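Isochorismatase family protein (Enterococcus faecalis, PDB 2A67) belongs to the isochorismatase family and is probably a hydrolase, although its substrate and biological role are not established. Local coordinates at residues I37-Y40 and R41-A45. Sequence-based numbering, arbitrary orientation.
Sequences IAVY and RQHHA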
ATOM      1  N   ILE D  37      11.436 -12.511  18.013  1.00 30.50           N
ATOM      2  CA  ILE D  37      12.873 -12.246  18.081  1.00 29.80           C
ATOM      3  C   ILE D  37      13.590 -13.479  18.609  1.00 29.38           C
ATOM      4  O   ILE D  37      14.579 -13.918  18.045  1.00 28.86           O
ATOM      5  CB  ILE D  37      13.165 -10.999  18.978  1.00 29.76           C
ATOM      6  CG1 ILE D  37      12.821  -9.725  18.171  1.00 31.26           C
ATOM      7  CG2 ILE D  37      14.622 -10.974  19.445  1.00 28.04           C
ATOM      8  CD1 ILE D  37      12.940  -8.408  19.006  1.00 31.60           C
ATOM      9  N   ALA D  38      13.106 -14.001  19.724  1.00 28.99           N
ATOM     10  CA  ALA D  38      13.754 -15.131  20.359  1.00 30.28           C
ATOM     11  C   ALA D  38      13.808 -16.348  19.408  1.00 29.54           C
ATOM     12  O   ALA D  38      14.848 -16.978  19.283  1.00 30.11           O
ATOM     13  CB  ALA D  38      13.068 -15.466  21.725  1.00 31.49           C
ATOM     14  N   VAL D  39      12.749 -16.598  18.651  1.00 29.47           N
ATOM     15  CA  VAL D  39      12.756 -17.726  17.656  1.00 30.73           C
ATOM     16  C   VAL D  39      13.793 -17.456  16.539  1.00 30.51           C
ATOM     17  O   VAL D  39      14.525 -18.332  16.114  1.00 29.63           O
ATOM     18  CB  VAL D  39      11.368 -17.892  17.007  1.00 30.54           C
ATOM     19  CG1 VAL D  39      11.400 -18.791  15.771  1.00 28.69           C
ATOM     20  CG2 VAL D  39      10.293 -18.348  18.024  1.00 33.21           C
ATOM     21  N   TYR D  40      13.858 -16.221  16.055  1.00 29.44           N
ATOM     22  CA  TYR D  40      14.844 -15.872  15.031  1.00 28.27           C
ATOM     23  C   TYR D  40      16.264 -16.042  15.525  1.00 29.12           C
ATOM     24  O   TYR D  40      17.104 -16.562  14.780  1.00 29.85           O
ATOM     25  CB  TYR D  40      14.572 -14.447  14.488  1.00 26.88           C
ATOM     26  CG  TYR D  40      13.504 -14.498  13.435  1.00 22.92           C
ATOM     27  CD1 TYR D  40      12.169 -14.660  13.797  1.00 19.63           C
ATOM     28  CD2 TYR D  40      13.830 -14.419  12.085  1.00 22.62           C
ATOM     29  CE1 TYR D  40      11.162 -14.755  12.846  1.00 23.53           C
ATOM     30  CE2 TYR D  40      12.818 -14.472  11.104  1.00 24.12           C
ATOM     31  CZ  TYR D  40      11.502 -14.642  11.498  1.00 26.56           C
ATOM     32  OH  TYR D  40      10.499 -14.725  10.553  1.00 26.96           O
ATOM     33  N   ARG D  41      16.520 -15.683  16.784  1.00 29.54           N
ATOM     34  CA  ARG D  41      17.879 -15.859  17.390  1.00 31.58           C
ATOM     35  C   ARG D  41      18.281 -17.315  17.481  1.00 33.41           C
ATOM     36  O   ARG D  41      19.385 -17.690  17.070  1.00 33.47           O
ATOM     37  CB  ARG D  41      17.962 -15.225  18.778  1.00 31.58           C
ATOM     38  CG  ARG D  41      17.838 -13.656  18.741  1.00 32.45           C
ATOM     39  CD  ARG D  41      18.540 -12.970  19.937  1.00 31.84           C
ATOM     40  NE  ARG D  41      18.114 -11.583  19.970  1.00 32.34           N
ATOM     41  CZ  ARG D  41      18.408 -10.685  19.033  1.00 29.57           C
ATOM     42  NH1 ARG D  41      19.225 -10.994  18.017  1.00 31.54           N
ATOM     43  NH2 ARG D  41      17.933  -9.463  19.142  1.00 32.00           N
ATOM     44  N   GLN D  42      17.355 -18.133  17.979  1.00 34.84           N
ATOM     45  CA  GLN D  42      17.517 -19.595  18.026  1.00 36.91           C
ATOM     46  C   GLN D  42      17.882 -20.196  16.671  1.00 36.50           C
ATOM     47  O   GLN D  42      18.691 -21.140  16.597  1.00 36.76           O
ATOM     48  CB  GLN D  42      16.192 -20.256  18.382  1.00 37.38           C
ATOM     49  CG  GLN D  42      15.496 -19.983  19.719  1.00 39.38           C
ATOM     50  CD  GLN D  42      14.031 -20.553  19.672  1.00 41.89           C
ATOM     51  OE1 GLN D  42      13.754 -21.556  18.966  1.00 46.82           O
ATOM     52  NE2 GLN D  42      13.100 -19.901  20.401  1.00 44.56           N
ATOM     53  N   HIS D  43      17.241 -19.726  15.600  1.00 35.79           N
ATOM     54  CA  HIS D  43      17.537 -20.245  14.258  1.00 36.29           C
ATOM     55  C   HIS D  43      18.713 -19.528  13.574  1.00 36.89           C
ATOM     56  O   HIS D  43      19.069 -19.891  12.470  1.00 37.28           O
ATOM     57  CB  HIS D  43      16.295 -20.232  13.337  1.00 36.53           C
ATOM     58  CG  HIS D  43      15.188 -21.173  13.756  1.00 37.53           C
ATOM     59  ND1 HIS D  43      14.972 -22.404  13.152  1.00 39.45           N
ATOM     60  CD2 HIS D  43      14.238 -21.061  14.720  1.00 37.11           C
ATOM     61  CE1 HIS D  43      13.922 -22.988  13.710  1.00 37.72           C
ATOM     62  NE2 HIS D  43      13.467 -22.204  14.675  1.00 38.48           N
ATOM     63  N   HIS D  44      19.311 -18.526  14.236  1.00 37.55           N
ATOM     64  CA  HIS D  44      20.337 -17.630  13.649  1.00 37.78           C
ATOM     65  C   HIS D  44      19.824 -17.000  12.348  1.00 37.00           C
ATOM     66  O   HIS D  44      20.527 -16.991  11.322  1.00 36.77           O
ATOM     67  CB  HIS D  44      21.691 -18.337  13.439  1.00 39.90           C
ATOM     68  CG  HIS D  44      22.179 -19.082  14.645  1.00 42.26           C
ATOM     69  ND1 HIS D  44      21.985 -20.437  14.814  1.00 47.39           N
ATOM     70  CD2 HIS D  44      22.837 -18.655  15.751  1.00 46.66           C
ATOM     71  CE1 HIS D  44      22.516 -20.815  15.964  1.00 48.31           C
ATOM     72  NE2 HIS D  44      23.028 -19.750  16.558  1.00 46.23           N
ATOM     73  N   ALA D  45      18.572 -16.518  12.399  1.00 33.86           N
ATOM     74  CA  ALA D  45      17.914 -15.955  11.240  1.00 31.51           C
ATOM     75  C   ALA D  45      17.954 -14.410  11.421  1.00 30.07           C
ATOM     76  O   ALA D  45      17.881 -13.923  12.549  1.00 28.26           O
ATOM     77  CB  ALA D  45      16.473 -16.442  11.111  1.00 29.67           C
TER
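Ala-45 N donates to Tyr-40 O over 2.8 Å, an almost straight bond at 177°. Beside it the methyl CB of Ala-45 meets the Tyr-40 ring obliquely, 3.5 Å from CD2. One turn back, Arg-41 runs alongside Ile-37. The Arg-41 chain is extended from CG to NE, and this carries its guanidinium to the Ile-37 methyl, with NE 3.6 Å from CG2. His-43 and Val-39 also point the same way. The imidazole turns its edge to the backbone, with CD2 3.1 Å from Val-39 O in the ring plane and 3.8 Å from Val-39 CG1. His-43 N bonds to the same carbonyl oxygen. Gln-42 lies across Val-39, its NE2 4.0 Å from CG2.

The Ala-45 to Tyr-40 bond belongs to a Schellman motif, which ends helix 26-42, the crossover helix of a beta-alpha-beta unit between parallel strands 5-10 and 47-52. The motif's other bond runs from His-44 N to Arg-41 O, 3.0 Å; His-44 has positive phi (54°). The chain then turns toward strand 47-52.

Further out, Tyr-40 OH hydrogen-bonds to Glu-105 and Arg-5. Arg-41 forms salt bridges with Asp-71 and Asp-76, which hold its guanidinium beside Ile-37. Ile-37 packs on Leu-7, Leu-9 and Phe-49 of the sheet.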